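PDB 3ZTP: nucleoside diphosphate kinase from Aquifex aeolicus, which probably catalyses transfer of the ATP gamma phosphate to nucleoside diphosphates by a ping-pong mechanism through a phosphorylated enzyme intermediate. Local coordinates for residues E96-V101 against I106-G111; E49-H54 against A118-D123; D13-G18 against P71-V76. All blocks are in the same frame, centred on the assembly; numbering follows the deposited sequence.

How the interactions relate
Interaction 2 holds the predicted catalytic residue H120, beside a bound sulfate. Interaction 1 lies on one side of this site, with centres about 19 Å apart. The two touch directly: R107 NH2 of 106-111 is 2.8 Å from I119 O of 118-123, probably a hydrogen bond. Interaction 3 has its centre about 14 Å from that of interaction 2, and both reach the same antiparallel sheet. D13 OD2 lies 2.9 Å from A118 N, a probable hydrogen bond joining segment 13-18 to the start of 118-123. Interactions 1 and 3 meet more lightly, where K17 packs on the F110 carbonyl. Segment 118-123 thus borders both neighbouring contacts.

Interaction 1: residues E96-V101 against I106-G111; sequences EEARKV and IRAQFG
R99 reaches over to the end of helix 106-110 and bonds two backbone carbonyls with one nitrogen. R99 NH1 is 2.8 Å from G111 O and 2.9 Å from A108 O. Both oxygens lie at the guanidinium edge, near its plane. The A108 carbonyl is met from above its own plane, 39° out of it. R99 NH2 adds a weak bond to G111 O. R99 CG lies 3.8 Å from A108 CB, so the stem packs on that methyl while the end bonds carbonyls. The bend at chi3 (-82°) sets the guanidinium between E96 and those carbonyls. E96 OE2 takes a side-on salt bridge, 2.8 Å from R99 NH2 and 3.1 Å from R99 NE. Both nitrogens reach that oxygen from the same face of the carboxylate. This grip fixes the rotation of the guanidinium. Beside it, A98 CB meets A108 CB at 3.9 Å. Such small side chains let the helix axes come within 7.5 Å, crossing at -108°. Further out, D94 OD1 bonds the backbone N of E96. R107 sends its own guanidinium away from the contact, to I119 O and others. The arginine charge probably favours the carbonyl end of helix 106-110, as in C-terminal helix capping. This pair of short helices probably belongs to the Kpn loop of the family, next to the nucleotide site.

Interaction 2: residues E49-H54 against A118-D123; sequences EFYYVH and AIHASD. With SO4 (sulfate ion), chain D.
H120, Y51 and F50 form an aromatic cluster, with a sulfate bound to the first two. F50 and Y51 both approach H120 from the same side of the imidazole plane. F50 points its edge at the imidazole face, in a T-shaped pair with centroids 5.4 Å apart and planes at 73°. Its CZ comes 3.9 Å from H120 NE2. Y51 also turns its edge to that ring, but in an offset way, with centroids 5.8 Å apart. The two neighbours pack on each other too: F50 CD2 sits 3.6 Å above the centre of the Y51 ring. With CG anti to the backbone N (chi1 168°), the H120 ring is carried away from its strand toward these rings and the anion. H120 ND1 gives a hydrogen bond of 2.7 Å to sulfate O2, which lies at the imidazole edge. Y51 OH lies 2.5 Å from sulfate O4, a hydrogen bond so short that its exact length is doubtful. At the ring's other nitrogen, H120 NE2 is bonded to E131 OE1, which also takes the hydroxyl of S122. This second-shell carboxylate helps set the ring's rotation. Replaced by alanine, H120 would lose its imidazole, which is likely to leave E131 OE1 and the sulfate without that partner and open a gap beside the edges of F50 and Y51. The sulfate probably comes from the crystallisation liquor. Its place at ND1, the pros nitrogen, is consistent with the phosphohistidine site predicted at H120, the active site of nucleoside diphosphate kinases.

Interaction 3: residues D13-G18 against P71-V76; sequences DAMEKG and PVVAAV
M15 lays its side chain against P71, just before strand 72-78, and V73 within it. M15 and V73 cross at about a right angle, and the thioether end meets one branch of the valine. That branch is CG2: it lies 3.6 Å from M15 CE and 3.9 Å from M15 SD. V73 has CG1 anti to the backbone N (chi1 169°), which leaves CG2 beside that N, on the side where the methionine comes. M15 bends at chi2 and chi3, and its curled chain also follows the backbone of P71. M15 CG is 3.7 Å from P71 O, and M15 CE is 3.9 Å from the same oxygen. M15 CE also lies 4.2 Å from V72 C. Two conformers of M15 are deposited, and this account holds for one of them. M39 and V10, from the strands on either side of 72-78, also touch M15. L37 of a second subunit packs on V73, and V142 of that subunit on P71. The helix ends just beyond M15 in a Schellman motif, with G18 at positive phi and G18 N bonded to M15 O at 3.0 Å. Across the two segments the contact is apolar, apart from methionine carbons resting on a carbonyl oxygen. The helix therefore docks on the sheet here through van der Waals packing, without a directional polar bond to fix the methionine's rotation.

Interaction 1: residues E96-V101 against I106-G111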
ATOM      1  N   GLU A  96      24.797 -14.397 -20.712  1.00 12.35           N
ATOM      2  CA  GLU A  96      25.873 -15.241 -21.217  1.00 14.10           C
ATOM      3  C   GLU A  96      27.175 -14.485 -21.192  1.00 14.31           C
ATOM      4  O   GLU A  96      28.202 -15.049 -20.824  1.00 15.97           O
ATOM      5  CB  GLU A  96      25.599 -15.709 -22.648  1.00 18.33           C
ATOM      6  CG  GLU A  96      24.646 -16.845 -22.695  1.00 19.71           C
ATOM      7  CD  GLU A  96      25.266 -18.112 -22.160  1.00 27.37           C
ATOM      8  OE1 GLU A  96      26.277 -18.577 -22.714  1.00 33.29           O
ATOM      9  OE2 GLU A  96      24.747 -18.647 -21.173  1.00 20.42           O
ATOM     10  N   GLU A  97      27.151 -13.231 -21.613  1.00 14.42           N
ATOM     11  CA  GLU A  97      28.344 -12.402 -21.525  0.52 17.57           C
ATOM     12  C   GLU A  97      28.736 -12.204 -20.054  1.00 16.01           C
ATOM     13  O   GLU A  97      29.913 -12.181 -19.716  1.00 16.17           O
ATOM     14  CB  GLU A  97      28.126 -11.058 -22.215  0.52 18.95           C
ATOM     15  CG  GLU A  97      29.342 -10.137 -22.192  0.52 24.37           C
ATOM     16  CD  GLU A  97      30.493 -10.629 -23.056  0.52 37.74           C
ATOM     17  OE1 GLU A  97      30.326 -11.638 -23.773  0.52 33.86           O
ATOM     18  OE2 GLU A  97      31.571 -10.000 -23.018  0.52 49.27           O
ATOM     19  N   ALA A  98      27.756 -12.078 -19.164  1.00 13.25           N
ATOM     20  CA  ALA A  98      28.070 -11.957 -17.740  1.00 11.11           C
ATOM     21  C   ALA A  98      28.841 -13.183 -17.237  1.00 13.16           C
ATOM     22  O   ALA A  98      29.783 -13.057 -16.440  1.00 12.89           O
ATOM     23  CB  ALA A  98      26.797 -11.769 -16.940  1.00 11.83           C
ATOM     24  N   ARG A  99      28.445 -14.380 -17.659  1.00 10.81           N
ATOM     25  CA  ARG A  99      29.170 -15.583 -17.234  1.00 13.39           C
ATOM     26  C   ARG A  99      30.615 -15.607 -17.722  1.00 16.34           C
ATOM     27  O   ARG A  99      31.477 -16.194 -17.064  1.00 18.00           O
ATOM     28  CB  ARG A  99      28.446 -16.858 -17.683  1.00 14.16           C
ATOM     29  CG  ARG A  99      27.289 -17.229 -16.758  1.00 13.43           C
ATOM     30  CD  ARG A  99      26.516 -18.468 -17.164  1.00 13.66           C
ATOM     31  NE  ARG A  99      25.497 -18.235 -18.187  1.00 13.24           N
ATOM     32  CZ  ARG A  99      24.311 -17.694 -17.946  1.00 13.74           C
ATOM     33  NH1 ARG A  99      24.010 -17.302 -16.719  1.00 13.31           N
ATOM     34  NH2 ARG A  99      23.445 -17.532 -18.937  1.00 15.24           N
ATOM     35  N   LYS A 100      30.868 -14.967 -18.855  1.00 15.16           N
ATOM     36  CA  LYS A 100      32.217 -14.901 -19.411  1.00 17.35           C
ATOM     37  C   LYS A 100      33.085 -13.900 -18.653  1.00 17.96           C
ATOM     38  O   LYS A 100      34.264 -14.196 -18.395  1.00 22.47           O
ATOM     39  CB  LYS A 100      32.169 -14.546 -20.905  1.00 25.38           C
ATOM     40  CG  LYS A 100      31.656 -15.692 -21.769  1.00 50.33           C
ATOM     41  CD  LYS A 100      31.395 -15.278 -23.213  1.00 80.39           C
ATOM     42  CE  LYS A 100      30.824 -16.447 -24.009  1.00104.03           C
ATOM     43  NZ  LYS A 100      30.433 -16.081 -25.398  1.00118.08           N
ATOM     44  N   VAL A 101      32.541 -12.740 -18.295  1.00 15.62           N
ATOM     45  CA  VAL A 101      33.357 -11.666 -17.753  1.00 19.10           C
ATOM     46  C   VAL A 101      33.167 -11.364 -16.270  1.00 17.21           C
ATOM     47  O   VAL A 101      33.998 -10.678 -15.680  1.00 18.29           O
ATOM     48  CB  VAL A 101      33.153 -10.359 -18.533  1.00 23.13           C
ATOM     49  CG1 VAL A 101      33.443 -10.593 -20.022  1.00 27.37           C
ATOM     50  CG2 VAL A 101      31.748  -9.816 -18.331  1.00 22.86           C
ATOM     51  N   ILE A 106      25.101 -11.097 -10.515  1.00  7.74           N
ATOM     52  CA  ILE A 106      23.744 -11.606 -10.388  1.00  7.98           C
ATOM     53  C   ILE A 106      23.291 -12.249 -11.706  1.00  8.29           C
ATOM     54  O   ILE A 106      22.687 -13.318 -11.701  1.00  8.29           O
ATOM     55  CB  ILE A 106      22.745 -10.498  -9.964  1.00  7.39           C
ATOM     56  CG1 ILE A 106      23.119  -9.868  -8.618  1.00  9.49           C
ATOM     57  CG2 ILE A 106      21.337 -11.042  -9.957  1.00  8.46           C
ATOM     58  CD1 ILE A 106      23.197 -10.837  -7.491  1.00 10.81           C
ATOM     59  N   ARG A 107      23.550 -11.591 -12.838  1.00  7.96           N
ATOM     60  CA  ARG A 107      23.086 -12.120 -14.120  1.00  7.76           C
ATOM     61  C   ARG A 107      23.829 -13.378 -14.514  1.00  7.65           C
ATOM     62  O   ARG A 107      23.253 -14.299 -15.089  1.00  9.54           O
ATOM     63  CB  ARG A 107      23.117 -11.048 -15.220  1.00  8.88           C
ATOM     64  CG  ARG A 107      22.064  -9.990 -14.937  1.00  8.96           C
ATOM     65  CD  ARG A 107      22.103  -8.851 -15.869  1.00 10.36           C
ATOM     66  NE  ARG A 107      20.954  -7.987 -15.714  1.00  9.77           N
ATOM     67  CZ  ARG A 107      20.959  -6.708 -16.035  1.00 10.51           C
ATOM     68  NH1 ARG A 107      22.059  -6.120 -16.453  1.00 11.86           N
ATOM     69  NH2 ARG A 107      19.859  -5.990 -15.944  1.00 10.79           N
ATOM     70  N   ALA A 108      25.115 -13.463 -14.189  1.00  8.26           N
ATOM     71  CA  ALA A 108      25.850 -14.690 -14.442  1.00  9.47           C
ATOM     72  C   ALA A 108      25.281 -15.833 -13.623  1.00  9.71           C
ATOM     73  O   ALA A 108      25.165 -16.964 -14.114  1.00 10.08           O
ATOM     74  CB  ALA A 108      27.315 -14.510 -14.156  1.00 10.82           C
ATOM     75  N   GLN A 109      24.957 -15.566 -12.369  1.00  8.43           N
ATOM     76  CA  GLN A 109      24.498 -16.611 -11.456  1.00  8.54           C
ATOM     77  C   GLN A 109      23.081 -17.063 -11.715  1.00 10.32           C
ATOM     78  O   GLN A 109      22.780 -18.250 -11.597  1.00 11.99           O
ATOM     79  CB  GLN A 109      24.614 -16.121 -10.017  1.00 10.12           C
ATOM     80  CG  GLN A 109      26.067 -15.984  -9.598  1.00 11.49           C
ATOM     81  CD  GLN A 109      26.692 -17.330  -9.252  1.00 14.03           C
ATOM     82  OE1 GLN A 109      27.767 -17.712  -9.781  1.00 14.84           O
ATOM     83  NE2 GLN A 109      26.038 -18.050  -8.344  1.00 15.10           N
ATOM     84  N   PHE A 110      22.206 -16.122 -12.084  1.00  8.73           N
ATOM     85  CA  PHE A 110      20.765 -16.397 -12.104  1.00  9.43           C
ATOM     86  C   PHE A 110      20.069 -16.052 -13.416  1.00  9.68           C
ATOM     87  O   PHE A 110      18.896 -16.378 -13.587  1.00 11.35           O
ATOM     88  CB  PHE A 110      20.066 -15.654 -10.935  1.00  9.21           C
ATOM     89  CG  PHE A 110      20.636 -15.998  -9.597  1.00  8.78           C
ATOM     90  CD1 PHE A 110      20.566 -17.297  -9.121  1.00 11.32           C
ATOM     91  CD2 PHE A 110      21.297 -15.061  -8.866  1.00  9.91           C
ATOM     92  CE1 PHE A 110      21.128 -17.633  -7.880  1.00 11.22           C
ATOM     93  CE2 PHE A 110      21.870 -15.390  -7.622  1.00 10.66           C
ATOM     94  CZ  PHE A 110      21.780 -16.688  -7.151  1.00 10.15           C
ATOM     95  N   GLY A 111      20.758 -15.350 -14.306  1.00  8.83           N
ATOM     96  CA  GLY A 111      20.198 -14.949 -15.582  1.00  8.72           C
ATOM     97  C   GLY A 111      20.303 -16.036 -16.620  1.00 10.16           C
ATOM     98  O   GLY A 111      21.277 -16.786 -16.693  1.00 11.48           O
TER

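Interaction 2: residues E49-H54 against A118-D123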
ATOM      1  N   GLU A  49       4.150   1.502 -18.760  1.00 13.05           N
ATOM      2  CA  GLU A  49       4.456   2.831 -18.255  1.00 13.54           C
ATOM      3  C   GLU A  49       5.819   2.877 -17.578  1.00 11.72           C
ATOM      4  O   GLU A  49       6.563   3.832 -17.754  1.00 14.01           O
ATOM      5  CB  GLU A  49       3.386   3.276 -17.256  1.00 13.00           C
ATOM      6  CG  GLU A  49       2.036   3.549 -17.905  1.00 16.90           C
ATOM      7  CD  GLU A  49       0.947   3.895 -16.898  1.00 21.03           C
ATOM      8  OE1 GLU A  49       1.202   3.947 -15.674  1.00 22.10           O
ATOM      9  OE2 GLU A  49      -0.186   4.148 -17.371  1.00 28.98           O
ATOM     10  N   PHE A  50       6.138   1.855 -16.794  1.00 11.35           N
ATOM     11  CA  PHE A  50       7.436   1.812 -16.131  1.00  9.84           C
ATOM     12  C   PHE A  50       8.546   1.851 -17.166  1.00 12.56           C
ATOM     13  O   PHE A  50       9.526   2.568 -17.003  1.00 13.12           O
ATOM     14  CB  PHE A  50       7.537   0.552 -15.273  1.00  9.42           C
ATOM     15  CG  PHE A  50       8.841   0.430 -14.515  1.00  9.54           C
ATOM     16  CD1 PHE A  50       8.971   0.973 -13.253  1.00  9.88           C
ATOM     17  CD2 PHE A  50       9.934  -0.213 -15.059  1.00  9.93           C
ATOM     18  CE1 PHE A  50      10.151   0.863 -12.544  1.00  9.91           C
ATOM     19  CE2 PHE A  50      11.139  -0.297 -14.360  1.00  9.46           C
ATOM     20  CZ  PHE A  50      11.238   0.243 -13.093  1.00  9.69           C
ATOM     21  N   TYR A  51       8.358   1.090 -18.238  1.00 12.06           N
ATOM     22  CA  TYR A  51       9.343   0.970 -19.316  1.00 13.71           C
ATOM     23  C   TYR A  51       9.043   1.862 -20.519  1.00 15.40           C
ATOM     24  O   TYR A  51       9.431   1.545 -21.648  1.00 15.68           O
ATOM     25  CB  TYR A  51       9.393  -0.489 -19.771  1.00 13.57           C
ATOM     26  CG  TYR A  51      10.088  -1.395 -18.799  1.00 12.30           C
ATOM     27  CD1 TYR A  51      11.450  -1.296 -18.586  1.00 13.74           C
ATOM     28  CD2 TYR A  51       9.390  -2.372 -18.110  1.00 12.58           C
ATOM     29  CE1 TYR A  51      12.103  -2.146 -17.697  1.00 12.98           C
ATOM     30  CE2 TYR A  51      10.030  -3.221 -17.243  1.00 14.55           C
ATOM     31  CZ  TYR A  51      11.382  -3.099 -17.042  1.00 13.80           C
ATOM     32  OH  TYR A  51      12.027  -3.958 -16.167  1.00 18.10           O
ATOM     33  N   TYR A  52       8.382   2.985 -20.282  1.00 17.96           N
ATOM     34  CA  TYR A  52       7.953   3.835 -21.391  1.00 18.42           C
ATOM     35  C   TYR A  52       9.080   4.280 -22.315  1.00 22.97           C
ATOM     36  O   TYR A  52       8.859   4.504 -23.505  1.00 23.23           O
ATOM     37  CB  TYR A  52       7.208   5.051 -20.838  1.00 20.21           C
ATOM     38  CG  TYR A  52       8.106   6.159 -20.343  1.00 23.42           C
ATOM     39  CD1 TYR A  52       8.597   6.161 -19.044  1.00 23.79           C
ATOM     40  CD2 TYR A  52       8.442   7.225 -21.175  1.00 30.09           C
ATOM     41  CE1 TYR A  52       9.411   7.178 -18.589  1.00 27.73           C
ATOM     42  CE2 TYR A  52       9.254   8.247 -20.730  1.00 36.04           C
ATOM     43  CZ  TYR A  52       9.729   8.224 -19.433  1.00 34.71           C
ATOM     44  OH  TYR A  52      10.538   9.237 -18.989  1.00 36.92           O
ATOM     45  N   VAL A  53      10.291   4.405 -21.792  1.00 25.12           N
ATOM     46  CA  VAL A  53      11.433   4.810 -22.618  1.00 27.08           C
ATOM     47  C   VAL A  53      11.737   3.787 -23.722  1.00 26.23           C
ATOM     48  O   VAL A  53      12.273   4.135 -24.782  1.00 26.40           O
ATOM     49  CB  VAL A  53      12.687   5.039 -21.747  1.00 36.26           C
ATOM     50  CG1 VAL A  53      13.934   5.199 -22.612  1.00 52.12           C
ATOM     51  CG2 VAL A  53      12.489   6.269 -20.870  1.00 34.89           C
ATOM     52  N   HIS A  54      11.380   2.530 -23.491  1.00 25.39           N
ATOM     53  CA  HIS A  54      11.678   1.449 -24.431  1.00 24.64           C
ATOM     54  C   HIS A  54      10.570   1.184 -25.449  1.00 23.96           C
ATOM     55  O   HIS A  54      10.670   0.244 -26.243  1.00 24.79           O
ATOM     56  CB  HIS A  54      11.910   0.146 -23.656  1.00 27.61           C
ATOM     57  CG  HIS A  54      12.947   0.247 -22.584  1.00 46.49           C
ATOM     58  ND1 HIS A  54      13.993  -0.644 -22.480  1.00 58.79           N
ATOM     59  CD2 HIS A  54      13.090   1.117 -21.558  1.00 53.29           C
ATOM     60  CE1 HIS A  54      14.742  -0.321 -21.442  1.00 60.38           C
ATOM     61  NE2 HIS A  54      14.217   0.746 -20.867  1.00 60.45           N
ATOM     62  N   ALA A 118      17.205 -12.004 -15.035  1.00  7.66           N
ATOM     63  CA  ALA A 118      17.099 -12.063 -13.568  1.00  6.54           C
ATOM     64  C   ALA A 118      16.694 -10.794 -12.859  1.00  6.20           C
ATOM     65  O   ALA A 118      15.977 -10.867 -11.868  1.00  7.18           O
ATOM     66  CB  ALA A 118      18.389 -12.622 -12.932  1.00  8.11           C
ATOM     67  N   ILE A 119      17.202  -9.650 -13.290  1.00  7.53           N
ATOM     68  CA  ILE A 119      17.127  -8.450 -12.472  1.00  7.28           C
ATOM     69  C   ILE A 119      17.219  -7.206 -13.338  1.00  7.17           C
ATOM     70  O   ILE A 119      17.902  -7.178 -14.358  1.00  9.00           O
ATOM     71  CB  ILE A 119      18.243  -8.466 -11.376  1.00  7.36           C
ATOM     72  CG1 ILE A 119      18.086  -7.341 -10.353  1.00  7.75           C
ATOM     73  CG2 ILE A 119      19.653  -8.468 -12.016  1.00  8.76           C
ATOM     74  CD1 ILE A 119      18.919  -7.575  -9.100  1.00  7.95           C
ATOM     75  N   HIS A 120      16.479  -6.188 -12.912  1.00  7.11           N
ATOM     76  CA  HIS A 120      16.528  -4.828 -13.413  1.00  7.38           C
ATOM     77  C   HIS A 120      17.225  -3.955 -12.366  1.00  7.32           C
ATOM     78  O   HIS A 120      16.952  -4.110 -11.172  1.00  7.53           O
ATOM     79  CB  HIS A 120      15.103  -4.277 -13.566  1.00  8.42           C
ATOM     80  CG  HIS A 120      15.064  -2.802 -13.795  1.00 10.87           C
ATOM     81  ND1 HIS A 120      15.143  -2.254 -15.050  1.00 13.36           N
ATOM     82  CD2 HIS A 120      15.002  -1.768 -12.930  1.00 10.43           C
ATOM     83  CE1 HIS A 120      15.114  -0.936 -14.951  1.00 13.18           C
ATOM     84  NE2 HIS A 120      15.028  -0.619 -13.677  1.00 10.03           N
ATOM     85  N   ALA A 121      18.056  -3.014 -12.793  1.00  8.24           N
ATOM     86  CA  ALA A 121      18.506  -1.935 -11.913  1.00  7.73           C
ATOM     87  C   ALA A 121      18.460  -0.616 -12.644  1.00  8.43           C
ATOM     88  O   ALA A 121      18.698  -0.555 -13.854  1.00  9.80           O
ATOM     89  CB  ALA A 121      19.918  -2.184 -11.394  1.00  9.83           C
ATOM     90  N   SER A 122      18.169   0.446 -11.912  1.00  8.14           N
ATOM     91  CA  SER A 122      18.169   1.787 -12.503  1.00  8.45           C
ATOM     92  C   SER A 122      19.519   2.115 -13.148  1.00  9.69           C
ATOM     93  O   SER A 122      20.574   1.742 -12.652  1.00 11.28           O
ATOM     94  CB  SER A 122      17.889   2.831 -11.418  1.00  8.83           C
ATOM     95  OG  SER A 122      16.730   2.521 -10.678  1.00  9.56           O
ATOM     96  N   ASP A 123      19.445   2.879 -14.223  0.59  9.50           N
ATOM     97  CA  ASP A 123      20.592   3.187 -15.078  0.59 12.23           C
ATOM     98  C   ASP A 123      21.356   4.413 -14.614  0.59 11.17           C
ATOM     99  O   ASP A 123      22.553   4.513 -14.825  0.59 12.19           O
ATOM    100  CB  ASP A 123      20.102   3.429 -16.510  0.59 16.45           C
ATOM    101  CG  ASP A 123      21.222   3.832 -17.464  0.59 22.85           C
ATOM    102  OD1 ASP A 123      22.094   2.986 -17.746  0.59 26.98           O
ATOM    103  OD2 ASP A 123      21.205   4.986 -17.960  0.59 28.19           O
TER
HETATM  104  S   SO4 D 510      15.490  -4.103 -17.646  0.61 29.77           S
HETATM  105  O1  SO4 D 510      16.696  -4.743 -17.132  0.61 35.26           O
HETATM  106  O2  SO4 D 510      15.692  -2.655 -17.674  0.61 37.69           O
HETATM  107  O3  SO4 D 510      15.201  -4.495 -19.022  0.61 34.25           O
HETATM  108  O4  SO4 D 510      14.354  -4.468 -16.845  0.61 20.32           O

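Interaction 3: residues D13-G18 against P71-V76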
ATOM      1  N   ASP A  13      11.768 -14.576 -14.045  1.00  8.47           N
ATOM      2  CA  ASP A  13      12.667 -15.713 -14.245  1.00  8.72           C
ATOM      3  C   ASP A  13      13.415 -16.072 -12.962  1.00 10.30           C
ATOM      4  O   ASP A  13      13.475 -17.248 -12.588  1.00 11.58           O
ATOM      5  CB  ASP A  13      13.627 -15.491 -15.411  1.00  9.95           C
ATOM      6  CG  ASP A  13      14.474 -14.232 -15.274  1.00  8.89           C
ATOM      7  OD1 ASP A  13      14.025 -13.227 -14.679  1.00  9.68           O
ATOM      8  OD2 ASP A  13      15.612 -14.249 -15.795  1.00 10.50           O
ATOM      9  N   ALA A  14      14.000 -15.081 -12.307  1.00  9.16           N
ATOM     10  CA  ALA A  14      14.734 -15.329 -11.075  1.00  8.62           C
ATOM     11  C   ALA A  14      13.791 -15.709  -9.947  1.00  8.96           C
ATOM     12  O   ALA A  14      14.147 -16.514  -9.082  1.00 10.32           O
ATOM     13  CB  ALA A  14      15.575 -14.092 -10.708  1.00 10.23           C
ATOM     14  N   MET A  15      12.591 -15.145  -9.944  0.70  8.91           N
ATOM     15  CA  MET A  15      11.576 -15.516  -8.968  0.70 10.82           C
ATOM     16  C   MET A  15      11.274 -17.001  -9.081  0.70 11.65           C
ATOM     17  O   MET A  15      11.322 -17.725  -8.087  0.70 13.49           O
ATOM     18  CB  MET A  15      10.312 -14.674  -9.158  0.70 10.65           C
ATOM     19  CG  MET A  15      10.557 -13.215  -8.882  0.70 10.64           C
ATOM     20  SD  MET A  15      10.829 -12.834  -7.131  0.70 13.43           S
ATOM     21  CE  MET A  15       9.078 -12.975  -6.699  0.70 16.51           C
ATOM     22  N   GLU A  16      11.035 -17.472 -10.299  0.70 11.94           N
ATOM     23  CA  GLU A  16      10.681 -18.862 -10.527  0.70 13.33           C
ATOM     24  C   GLU A  16      11.842 -19.798 -10.238  0.70 13.79           C
ATOM     25  O   GLU A  16      11.614 -20.941  -9.818  0.70 17.20           O
ATOM     26  CB  GLU A  16      10.183 -19.042 -11.963  0.70 17.08           C
ATOM     27  CG  GLU A  16       8.803 -18.455 -12.181  0.70 24.63           C
ATOM     28  CD  GLU A  16       8.302 -18.668 -13.593  0.70 39.42           C
ATOM     29  OE1 GLU A  16       8.675 -19.690 -14.208  0.70 35.73           O
ATOM     30  OE2 GLU A  16       7.546 -17.805 -14.086  0.70 48.76           O
ATOM     31  N   LYS A  17      13.080 -19.327 -10.418  1.00 13.72           N
ATOM     32  CA  LYS A  17      14.278 -20.104 -10.118  1.00 12.71           C
ATOM     33  C   LYS A  17      14.518 -20.218  -8.596  1.00 13.51           C
ATOM     34  O   LYS A  17      15.373 -20.988  -8.157  1.00 16.04           O
ATOM     35  CB  LYS A  17      15.532 -19.493 -10.759  1.00 14.95           C
ATOM     36  CG  LYS A  17      15.652 -19.667 -12.278  1.00 20.22           C
ATOM     37  CD  LYS A  17      16.981 -19.092 -12.758  1.00 24.18           C
ATOM     38  CE  LYS A  17      17.289 -19.503 -14.169  1.00 26.42           C
ATOM     39  NZ  LYS A  17      17.694 -20.944 -14.226  1.00 31.10           N
ATOM     40  N   GLY A  18      13.790 -19.441  -7.798  1.00 10.40           N
ATOM     41  CA  GLY A  18      13.964 -19.450  -6.345  1.00 10.52           C
ATOM     42  C   GLY A  18      15.149 -18.646  -5.846  1.00  9.53           C
ATOM     43  O   GLY A  18      15.648 -18.906  -4.756  1.00 10.30           O
ATOM     44  N   PRO A  71       4.463 -12.430 -10.415  1.00 10.57           N
ATOM     45  CA  PRO A  71       4.913 -11.417  -9.459  1.00 10.02           C
ATOM     46  C   PRO A  71       6.414 -11.127  -9.550  1.00  8.53           C
ATOM     47  O   PRO A  71       7.229 -11.977  -9.981  1.00  9.06           O
ATOM     48  CB  PRO A  71       4.574 -12.014  -8.096  1.00 13.38           C
ATOM     49  CG  PRO A  71       4.045 -13.388  -8.331  1.00 15.87           C
ATOM     50  CD  PRO A  71       3.882 -13.627  -9.790  1.00 11.29           C
ATOM     51  N   VAL A  72       6.781  -9.922  -9.134  1.00  7.15           N
ATOM     52  CA  VAL A  72       8.160  -9.491  -9.028  1.00  6.50           C
ATOM     53  C   VAL A  72       8.382  -8.915  -7.658  1.00  6.82           C
ATOM     54  O   VAL A  72       7.426  -8.668  -6.909  1.00  7.23           O
ATOM     55  CB  VAL A  72       8.528  -8.441 -10.107  1.00  6.77           C
ATOM     56  CG1 VAL A  72       8.442  -9.044 -11.513  1.00  9.24           C
ATOM     57  CG2 VAL A  72       7.622  -7.219 -10.067  1.00  8.19           C
ATOM     58  N   VAL A  73       9.638  -8.703  -7.307  1.00  6.59           N
ATOM     59  CA  VAL A  73       9.981  -8.037  -6.055  1.00  6.11           C
ATOM     60  C   VAL A  73      10.887  -6.879  -6.358  1.00  7.59           C
ATOM     61  O   VAL A  73      11.928  -7.022  -7.002  1.00  7.01           O
ATOM     62  CB  VAL A  73      10.677  -8.991  -5.074  1.00  5.68           C
ATOM     63  CG1 VAL A  73      11.259  -8.223  -3.892  1.00  6.18           C
ATOM     64  CG2 VAL A  73       9.679 -10.060  -4.596  1.00  7.67           C
ATOM     65  N   ALA A  74      10.520  -5.704  -5.877  1.00  5.66           N
ATOM     66  CA  ALA A  74      11.362  -4.521  -5.999  1.00  5.15           C
ATOM     67  C   ALA A  74      11.942  -4.123  -4.652  1.00  5.52           C
ATOM     68  O   ALA A  74      11.335  -4.369  -3.599  1.00  6.31           O
ATOM     69  CB  ALA A  74      10.551  -3.345  -6.574  1.00  6.77           C
ATOM     70  N   ALA A  75      13.132  -3.505  -4.694  1.00  5.98           N
ATOM     71  CA  ALA A  75      13.787  -2.971  -3.508  1.00  5.71           C
ATOM     72  C   ALA A  75      14.467  -1.673  -3.838  1.00  8.23           C
ATOM     73  O   ALA A  75      14.976  -1.497  -4.957  1.00  8.37           O
ATOM     74  CB  ALA A  75      14.820  -3.952  -2.976  1.00  7.56           C
ATOM     75  N   VAL A  76      14.460  -0.755  -2.885  1.00  7.17           N
ATOM     76  CA  VAL A  76      15.281   0.426  -2.985  1.00  7.13           C
ATOM     77  C   VAL A  76      16.549   0.138  -2.191  1.00  7.82           C
ATOM     78  O   VAL A  76      16.482  -0.233  -1.019  1.00  8.02           O
ATOM     79  CB  VAL A  76      14.573   1.664  -2.399  1.00  7.92           C
ATOM     80  CG1 VAL A  76      15.514   2.868  -2.405  1.00  9.04           C
ATOM     81  CG2 VAL A  76      13.300   1.961  -3.178  1.00  8.63           C
TER